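Local coordinates for protein putative 4-hydroxybenzoyl-CoA thioesterase (Geobacillus stearothermophilus, PDB 2OIW) that probably hydrolyses the thioester bond of acyl-CoA substrates, as a hotdog-fold thioesterase similar to 4-hydroxybenzoyl-CoA thioesterases, at residues V60-M66 and V97-G102; N2-T6 and E129-Q133; Q70-T76 and Y89-N95. One frame throughout, in Å; residues are numbered along the deposited sequence. Where two conformers were deposited one is given.

Contact 1. Residues V60-M66 and V97-G102; sequences VDYVNQM and VVCAKG
In the antiparallel sheet of this hotdog-fold protein, the end of strand 53-62 pairs with the start of strand 97-110. Asp61 and Lys101 form a hydrogen-bonded pair: Asp61 N gives a nearly straight bond to Lys101 O at 2.7 Å, and Lys101 N returns one to Asp61 O. Just before Lys101, strand 97-110 carries a classic beta bulge, with Cys99 and Ala100 both facing Ile92 of strand 85-94. At the bulge Cys99 O takes two bonds, from Val63 N at 2.8 Å and Asn64 N at 3.0 Å, both from the same face of its carbonyl plane, as the 60-66 chain leaves the sheet. The Asn64 carboxamide follows: with CG beside the backbone N (chi1 -76°), ND2 reaches Val98 O at 3.0 Å, and that oxygen lies close to the amide plane. Cys99 is buried under the selenomethionine Met66, whose CG presses on Cys99 CB at 3.5 Å while SE lies 3.7 Å from the same Cys99 CB. The Asp61 carboxylate is not in contact with Lys101 NZ; its OD1 makes a salt bridge with Arg57 of the second subunit, where Val60 and Asp61 also continue the sheet into that chain. On the side of Asp61 and Lys101, the aliphatic part of the lysine slants past Val63, and its CE lies 3.8 Å from Val63 CG2.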
# COMPACT_ATOMS: atom_id res chain seq x y z
N VAL A 60 -14.02 -0.95 11.96
CA VAL A 60 -12.87 -0.43 12.70
C VAL A 60 -13.31 0.85 13.38
O VAL A 60 -13.98 1.68 12.74
CB VAL A 60 -11.66 -0.14 11.76
CG1 VAL A 60 -10.54 0.56 12.51
CG2 VAL A 60 -11.14 -1.42 11.09
N ASP A 61 -13.00 0.95 14.66
CA ASP A 61 -13.13 2.20 15.41
C ASP A 61 -11.73 2.79 15.59
O ASP A 61 -10.83 2.11 16.08
CB ASP A 61 -13.79 2.00 16.80
CG ASP A 61 -15.31 1.73 16.72
OD1 ASP A 61 -16.02 2.15 15.77
OD2 ASP A 61 -15.84 1.12 17.67
N TYR A 62 -11.56 4.04 15.17
CA TYR A 62 -10.28 4.74 15.28
C TYR A 62 -10.33 5.56 16.56
O TYR A 62 -10.98 6.59 16.60
CB TYR A 62 -10.06 5.61 14.03
CG TYR A 62 -9.88 4.79 12.75
CD1 TYR A 62 -8.60 4.36 12.34
CD2 TYR A 62 -10.98 4.46 11.94
CE1 TYR A 62 -8.42 3.61 11.16
CE2 TYR A 62 -10.81 3.72 10.76
CZ TYR A 62 -9.52 3.29 10.39
OH TYR A 62 -9.34 2.55 9.25
N VAL A 63 -9.68 5.06 17.61
CA VAL A 63 -9.87 5.59 18.97
C VAL A 63 -8.83 6.68 19.26
O VAL A 63 -9.12 7.73 19.81
CB VAL A 63 -9.76 4.40 20.02
CG1 VAL A 63 -9.95 4.87 21.46
CG2 VAL A 63 -10.77 3.28 19.70
N ASN A 64 -7.60 6.42 18.87
CA ASN A 64 -6.51 7.37 19.12
C ASN A 64 -5.57 7.33 17.94
O ASN A 64 -5.41 6.29 17.35
CB ASN A 64 -5.74 6.97 20.38
CG ASN A 64 -6.49 7.32 21.66
OD1 ASN A 64 -6.81 8.48 21.90
ND2 ASN A 64 -6.77 6.31 22.49
N GLN A 65 -4.92 8.43 17.61
CA GLN A 65 -4.01 8.41 16.48
C GLN A 65 -2.72 7.66 16.83
O GLN A 65 -2.31 7.57 18.00
CB GLN A 65 -3.68 9.82 16.02
CG GLN A 65 -4.90 10.63 15.57
CD GLN A 65 -5.49 10.19 14.23
OE1 GLN A 65 -4.99 9.27 13.57
NE2 GLN A 65 -6.57 10.85 13.82
N MSE A 66 -2.11 7.11 15.80
CA MSE A 66 -0.83 6.47 15.98
C MSE A 66 0.24 7.15 15.14
O MSE A 66 -0.06 7.92 14.22
CB MSE A 66 -0.95 4.98 15.67
CG MSE A 66 -1.70 4.21 16.75
SE MSE A 66 -1.99 2.33 16.21
CE MSE A 66 -3.46 2.66 14.91
N VAL A 97 -1.57 2.08 24.94
CA VAL A 97 -2.91 2.68 24.85
C VAL A 97 -3.63 2.02 23.64
O VAL A 97 -3.02 1.83 22.58
CB VAL A 97 -2.81 4.25 24.64
CG1 VAL A 97 -4.18 4.89 24.42
CG2 VAL A 97 -2.13 4.94 25.83
N VAL A 98 -4.91 1.66 23.80
CA VAL A 98 -5.68 1.14 22.67
C VAL A 98 -5.94 2.29 21.69
O VAL A 98 -6.42 3.35 22.08
CB VAL A 98 -7.00 0.45 23.10
CG1 VAL A 98 -7.93 1.40 23.79
CG2 VAL A 98 -7.74 -0.17 21.91
N CYS A 99 -5.56 2.10 20.44
CA CYS A 99 -5.72 3.14 19.45
C CYS A 99 -6.72 2.78 18.38
O CYS A 99 -7.22 3.66 17.71
CB CYS A 99 -4.37 3.50 18.82
SG CYS A 99 -3.21 4.23 20.01
N ALA A 100 -6.96 1.48 18.17
CA ALA A 100 -7.90 1.01 17.15
C ALA A 100 -8.54 -0.28 17.60
O ALA A 100 -7.85 -1.13 18.18
CB ALA A 100 -7.21 0.81 15.81
N LYS A 101 -9.85 -0.40 17.39
CA LYS A 101 -10.57 -1.61 17.72
C LYS A 101 -11.29 -2.07 16.47
O LYS A 101 -11.85 -1.24 15.76
CB LYS A 101 -11.59 -1.34 18.82
CG LYS A 101 -10.97 -0.82 20.11
CD LYS A 101 -12.02 -0.68 21.21
CE LYS A 101 -13.02 0.42 20.90
NZ LYS A 101 -13.71 0.91 22.13
N GLY A 102 -11.29 -3.37 16.20
CA GLY A 102 -11.85 -3.88 14.97
C GLY A 102 -12.60 -5.16 15.20
O GLY A 102 -12.36 -5.90 16.16

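Contact 2. Residues N2-T6 and E129-Q133; sequences NAMFT and EHVWQ
Ala3 O accepts the ring N-H of His130 at 2.8 Å from ND1, and the His130 CA-H approaches the same oxygen, CA lying 3.2 Å from Ala3 O. The oxygen sits at the edge of the imidazole, 2° out of its plane, so the bond fixes how the ring is turned. One face of that ring lies obliquely against the Phe5 ring, with centroids 4.0 Å apart and planes inclined by 34°. The pairing joins the N-terminal residues leading into strand 5-9, an outer strand of the hotdog sheet, to the loop that follows helix 121-128. Phe5 also reaches Glu37 and Ile38 of helix 36-42, while Trp132 meets Tyr89 edge-to-face. A single water bridges the two segments as well, accepting from Ala3 N at 2.8 Å and donating to Val131 O at 2.9 Å. Further along, the selenomethionine Met4 lies over one face of Trp132. Its CG stands between the backbone N and the carbonyl carbon (chi1 85°), and two further bends fold the chain back across the indole. The methyl CE thereby comes 3.6 Å above the centroid of the Trp132 five-membered ring in a CH-pi contact, whereas SE hangs above the six-membered ring at a longer 5.1 Å, a Met-aromatic contact. The root of the same chain rests at the indole rim, with Met4 CB 3.7 Å from Trp132 CE3.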
# COMPACT_ATOMS: atom_id res chain seq x y z
N ASN A 2 -7.23 -13.35 27.63
CA ASN A 2 -6.01 -14.19 27.89
C ASN A 2 -5.42 -14.89 26.65
O ASN A 2 -4.18 -14.98 26.49
CB ASN A 2 -6.24 -15.19 29.06
CG ASN A 2 -7.35 -16.25 28.77
OD1 ASN A 2 -7.45 -17.25 29.51
ND2 ASN A 2 -8.17 -16.04 27.74
N ALA A 3 -6.31 -15.33 25.76
CA ALA A 3 -5.98 -16.30 24.71
C ALA A 3 -5.67 -15.70 23.32
O ALA A 3 -5.44 -16.45 22.35
CB ALA A 3 -7.10 -17.34 24.63
N MSE A 4 -5.63 -14.38 23.20
CA MSE A 4 -5.41 -13.77 21.89
C MSE A 4 -3.97 -13.89 21.31
O MSE A 4 -3.01 -14.14 22.06
CB MSE A 4 -5.96 -12.33 21.85
CG MSE A 4 -5.05 -11.24 22.36
SE MSE A 4 -4.73 -11.36 24.27
CE MSE A 4 -6.48 -10.71 24.90
N PHE A 5 -3.82 -13.79 19.99
CA PHE A 5 -2.51 -13.77 19.34
C PHE A 5 -1.99 -12.37 19.44
O PHE A 5 -2.77 -11.43 19.40
CB PHE A 5 -2.59 -14.14 17.85
CG PHE A 5 -3.23 -15.48 17.58
CD1 PHE A 5 -2.50 -16.67 17.75
CD2 PHE A 5 -4.55 -15.56 17.17
CE1 PHE A 5 -3.08 -17.89 17.50
CE2 PHE A 5 -5.14 -16.79 16.92
CZ PHE A 5 -4.41 -17.95 17.07
N THR A 6 -0.67 -12.23 19.58
CA THR A 6 0.03 -10.96 19.77
C THR A 6 1.08 -10.75 18.66
O THR A 6 1.95 -11.60 18.47
CB THR A 6 0.76 -10.94 21.12
OG1 THR A 6 -0.21 -10.99 22.17
CG2 THR A 6 1.59 -9.66 21.28
N GLU A 129 -9.23 -22.14 21.88
CA GLU A 129 -8.22 -21.76 22.85
C GLU A 129 -7.61 -20.41 22.51
O GLU A 129 -6.61 -20.01 23.10
CB GLU A 129 -7.16 -22.87 23.01
CG GLU A 129 -7.19 -23.65 24.36
CD GLU A 129 -8.58 -24.11 24.82
OE1 GLU A 129 -9.30 -24.79 24.05
OE2 GLU A 129 -8.95 -23.80 25.98
N HIS A 130 -8.22 -19.70 21.55
CA HIS A 130 -7.87 -18.29 21.30
C HIS A 130 -9.10 -17.39 21.31
O HIS A 130 -9.16 -16.40 20.60
CB HIS A 130 -7.06 -18.14 20.00
CG HIS A 130 -5.80 -18.94 19.97
ND1 HIS A 130 -4.71 -18.65 20.75
CD2 HIS A 130 -5.46 -20.03 19.24
CE1 HIS A 130 -3.75 -19.53 20.51
NE2 HIS A 130 -4.18 -20.38 19.60
N VAL A 131 -10.09 -17.74 22.14
CA VAL A 131 -11.32 -16.95 22.21
C VAL A 131 -11.10 -15.67 23.05
O VAL A 131 -10.48 -15.72 24.12
CB VAL A 131 -12.50 -17.80 22.74
CG1 VAL A 131 -13.73 -16.94 22.99
CG2 VAL A 131 -12.83 -18.89 21.74
N TRP A 132 -11.59 -14.55 22.52
CA TRP A 132 -11.48 -13.25 23.17
C TRP A 132 -12.78 -12.48 22.95
O TRP A 132 -13.12 -12.12 21.80
CB TRP A 132 -10.29 -12.46 22.62
CG TRP A 132 -10.04 -11.09 23.23
CD1 TRP A 132 -10.43 -10.64 24.48
CD2 TRP A 132 -9.31 -10.01 22.63
NE1 TRP A 132 -10.00 -9.34 24.67
CE2 TRP A 132 -9.31 -8.93 23.55
CE3 TRP A 132 -8.67 -9.84 21.39
CZ2 TRP A 132 -8.68 -7.71 23.28
CZ3 TRP A 132 -8.05 -8.62 21.12
CH2 TRP A 132 -8.06 -7.57 22.06
N GLN A 133 -13.50 -12.27 24.05
CA GLN A 133 -14.80 -11.61 24.03
C GLN A 133 -14.82 -10.46 25.04
O GLN A 133 -14.95 -10.69 26.24
CB GLN A 133 -15.90 -12.64 24.30
CG GLN A 133 -16.08 -13.62 23.14
CD GLN A 133 -16.75 -14.91 23.53
OE1 GLN A 133 -16.80 -15.29 24.71
NE2 GLN A 133 -17.27 -15.62 22.53
O HOH W 1 -8.75 -13.98 25.68

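Contact 3. Residues Q70-T76 and Y89-N95; sequences QDVTVYT and YEEIHQN
Tyr75 turns its ring edge onto the face of His93 in an edge-to-face pair. CE2 of the tyrosine stands over the centre of the imidazole, 3.6 Å from His93 CG, and the two planes meet at 62°. Beneath the rings the backbones are held by reciprocal bonds: Thr73 N to His93 O and His93 N to Thr73 O, then Tyr75 N to Glu91 O and Glu91 N to Tyr75 O. Behind His93 stands Glu91, whose OE1 accepts from His93 NE2 at 2.8 Å, close to the ring plane, while OE2 uses its anti lone pair to take the hydroxyl of Tyr89 at 2.7 Å. A leucine in place of His93 would probably leave Glu91 OE1 without this donor and deprive the Tyr75 edge of the flat face it meets. Strands 72-81 and 85-94 form a beta hairpin of the hotdog sheet, and its other face, carrying Val72, Val74 and Ile92, looks toward helix 27-34, from which Trp30 touches Val72 and Ile92. There Val74 and Ile92 run side by side, with Val74 CG2 4.1 Å from Ile92 CG1. On that face too, a water accepts from Thr76 OG1 and donates to Glu90 OE1, and the Glu90 carboxylate has a salt bridge from Arg35. At the far end the Gln94 chain extends, CG anti to the backbone N (chi1 -176°), until NE2 donates to Gln70 O at 2.9 Å from above the carbonyl plane; NE2 also bonds to Tyr67 O.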
# COMPACT_ATOMS: atom_id res chain seq x y z
N GLN A 70 7.38 4.54 16.95
CA GLN A 70 7.10 3.71 18.12
C GLN A 70 6.43 2.45 17.60
O GLN A 70 5.57 2.52 16.71
CB GLN A 70 6.13 4.42 19.07
CG GLN A 70 6.55 5.79 19.60
CD GLN A 70 5.39 6.56 20.26
OE1 GLN A 70 4.65 7.31 19.60
NE2 GLN A 70 5.22 6.34 21.55
N ASP A 71 6.79 1.29 18.15
CA ASP A 71 6.15 0.02 17.75
C ASP A 71 4.67 -0.01 18.13
O ASP A 71 4.22 0.75 18.98
CB ASP A 71 6.90 -1.18 18.35
CG ASP A 71 8.20 -1.46 17.60
OD1 ASP A 71 8.41 -0.84 16.52
OD2 ASP A 71 8.98 -2.30 18.08
N VAL A 72 3.91 -0.87 17.47
CA VAL A 72 2.50 -1.08 17.80
C VAL A 72 2.33 -2.57 18.00
O VAL A 72 3.14 -3.36 17.50
CB VAL A 72 1.55 -0.61 16.68
CG1 VAL A 72 1.77 0.89 16.39
CG2 VAL A 72 1.69 -1.48 15.42
N THR A 73 1.31 -2.93 18.77
CA THR A 73 0.99 -4.32 19.02
C THR A 73 -0.44 -4.59 18.64
O THR A 73 -1.36 -3.90 19.10
CB THR A 73 1.19 -4.71 20.50
OG1 THR A 73 2.50 -4.32 20.90
CG2 THR A 73 1.04 -6.20 20.69
N VAL A 74 -0.61 -5.62 17.81
CA VAL A 74 -1.91 -6.10 17.38
C VAL A 74 -2.27 -7.30 18.22
O VAL A 74 -1.49 -8.26 18.33
CB VAL A 74 -1.89 -6.45 15.87
CG1 VAL A 74 -3.33 -6.73 15.34
CG2 VAL A 74 -1.23 -5.26 15.09
N TYR A 75 -3.44 -7.22 18.84
CA TYR A 75 -4.05 -8.34 19.56
C TYR A 75 -5.23 -8.83 18.76
O TYR A 75 -6.12 -8.06 18.40
CB TYR A 75 -4.54 -7.89 20.92
CG TYR A 75 -3.44 -7.35 21.79
CD1 TYR A 75 -2.68 -8.22 22.59
CD2 TYR A 75 -3.16 -6.00 21.83
CE1 TYR A 75 -1.67 -7.74 23.41
CE2 TYR A 75 -2.13 -5.50 22.64
CZ TYR A 75 -1.41 -6.38 23.43
OH TYR A 75 -0.41 -5.92 24.22
N THR A 76 -5.26 -10.14 18.52
CA THR A 76 -6.23 -10.73 17.62
C THR A 76 -6.80 -11.96 18.29
O THR A 76 -6.06 -12.85 18.69
CB THR A 76 -5.58 -11.09 16.26
OG1 THR A 76 -4.90 -9.92 15.73
CG2 THR A 76 -6.66 -11.56 15.28
N TYR A 89 -12.26 -10.55 16.86
CA TYR A 89 -12.14 -9.29 17.55
C TYR A 89 -10.65 -8.92 17.60
O TYR A 89 -9.81 -9.78 17.85
CB TYR A 89 -12.77 -9.32 18.95
CG TYR A 89 -12.63 -7.99 19.64
CD1 TYR A 89 -13.40 -6.91 19.24
CD2 TYR A 89 -11.68 -7.80 20.64
CE1 TYR A 89 -13.25 -5.67 19.85
CE2 TYR A 89 -11.51 -6.59 21.23
CZ TYR A 89 -12.30 -5.52 20.84
OH TYR A 89 -12.12 -4.30 21.45
N GLU A 90 -10.31 -7.65 17.37
CA GLU A 90 -8.90 -7.26 17.26
C GLU A 90 -8.68 -5.83 17.73
O GLU A 90 -9.59 -4.97 17.62
CB GLU A 90 -8.39 -7.47 15.81
CG GLU A 90 -9.38 -6.94 14.75
CD GLU A 90 -9.39 -7.71 13.43
OE1 GLU A 90 -8.47 -8.54 13.18
OE2 GLU A 90 -10.34 -7.45 12.63
N GLU A 91 -7.49 -5.56 18.25
CA GLU A 91 -7.15 -4.23 18.75
C GLU A 91 -5.72 -3.89 18.37
O GLU A 91 -4.88 -4.78 18.28
CB GLU A 91 -7.28 -4.17 20.28
CG GLU A 91 -8.67 -4.21 20.81
CD GLU A 91 -8.73 -4.05 22.31
OE1 GLU A 91 -7.65 -4.00 22.95
OE2 GLU A 91 -9.87 -4.00 22.84
N ILE A 92 -5.45 -2.62 18.13
CA ILE A 92 -4.07 -2.16 17.97
C ILE A 92 -3.74 -1.17 19.07
O ILE A 92 -4.50 -0.23 19.32
CB ILE A 92 -3.81 -1.54 16.58
CG1 ILE A 92 -4.19 -2.52 15.48
CG2 ILE A 92 -2.35 -1.18 16.43
CD1 ILE A 92 -4.08 -1.93 14.11
N HIS A 93 -2.61 -1.41 19.75
CA HIS A 93 -2.11 -0.58 20.83
C HIS A 93 -0.78 0.08 20.42
O HIS A 93 -0.01 -0.46 19.62
CB HIS A 93 -1.87 -1.39 22.11
CG HIS A 93 -3.10 -2.03 22.69
ND1 HIS A 93 -3.24 -2.28 24.04
CD2 HIS A 93 -4.24 -2.49 22.11
CE1 HIS A 93 -4.41 -2.86 24.27
NE2 HIS A 93 -5.04 -3.00 23.11
N GLN A 94 -0.53 1.25 20.99
CA GLN A 94 0.77 1.93 20.86
C GLN A 94 1.01 2.64 22.19
O GLN A 94 0.08 3.21 22.76
CB GLN A 94 0.79 2.92 19.69
CG GLN A 94 2.16 3.60 19.45
CD GLN A 94 2.21 4.41 18.15
OE1 GLN A 94 1.49 5.40 17.99
NE2 GLN A 94 3.09 4.01 17.23
N ASN A 95 2.24 2.58 22.70
CA ASN A 95 2.54 3.23 23.98
C ASN A 95 1.60 2.77 25.10
O ASN A 95 1.23 3.56 25.97
CB ASN A 95 2.46 4.76 23.82
CG ASN A 95 3.23 5.50 24.92
OD1 ASN A 95 4.31 5.06 25.35
ND2 ASN A 95 2.65 6.60 25.42
O HOH W 2 4.19 1.05 21.46
O HOH W 3 -6.00 -8.67 13.83

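In the fold
All three contacts reach one antiparallel sheet. Contacts 1 and 3 are partly buried and touch each other, because strands 85-94 and 97-110 lie side by side in it: Cys99 N probably bonds to Ile92 O and Gly102 N to Glu90 O. Contact 2 lies at the surface and meets contact 3 through strand 5-9, where Phe5 N probably bonds to Thr76 O; it has no touch with contact 1. Regular backbone pairing dominates contact 3 and gives way to a bulge in contact 1, which alone also meets a second subunit. In contact 2 rings, a selenomethionine and a water take the place of strand pairing.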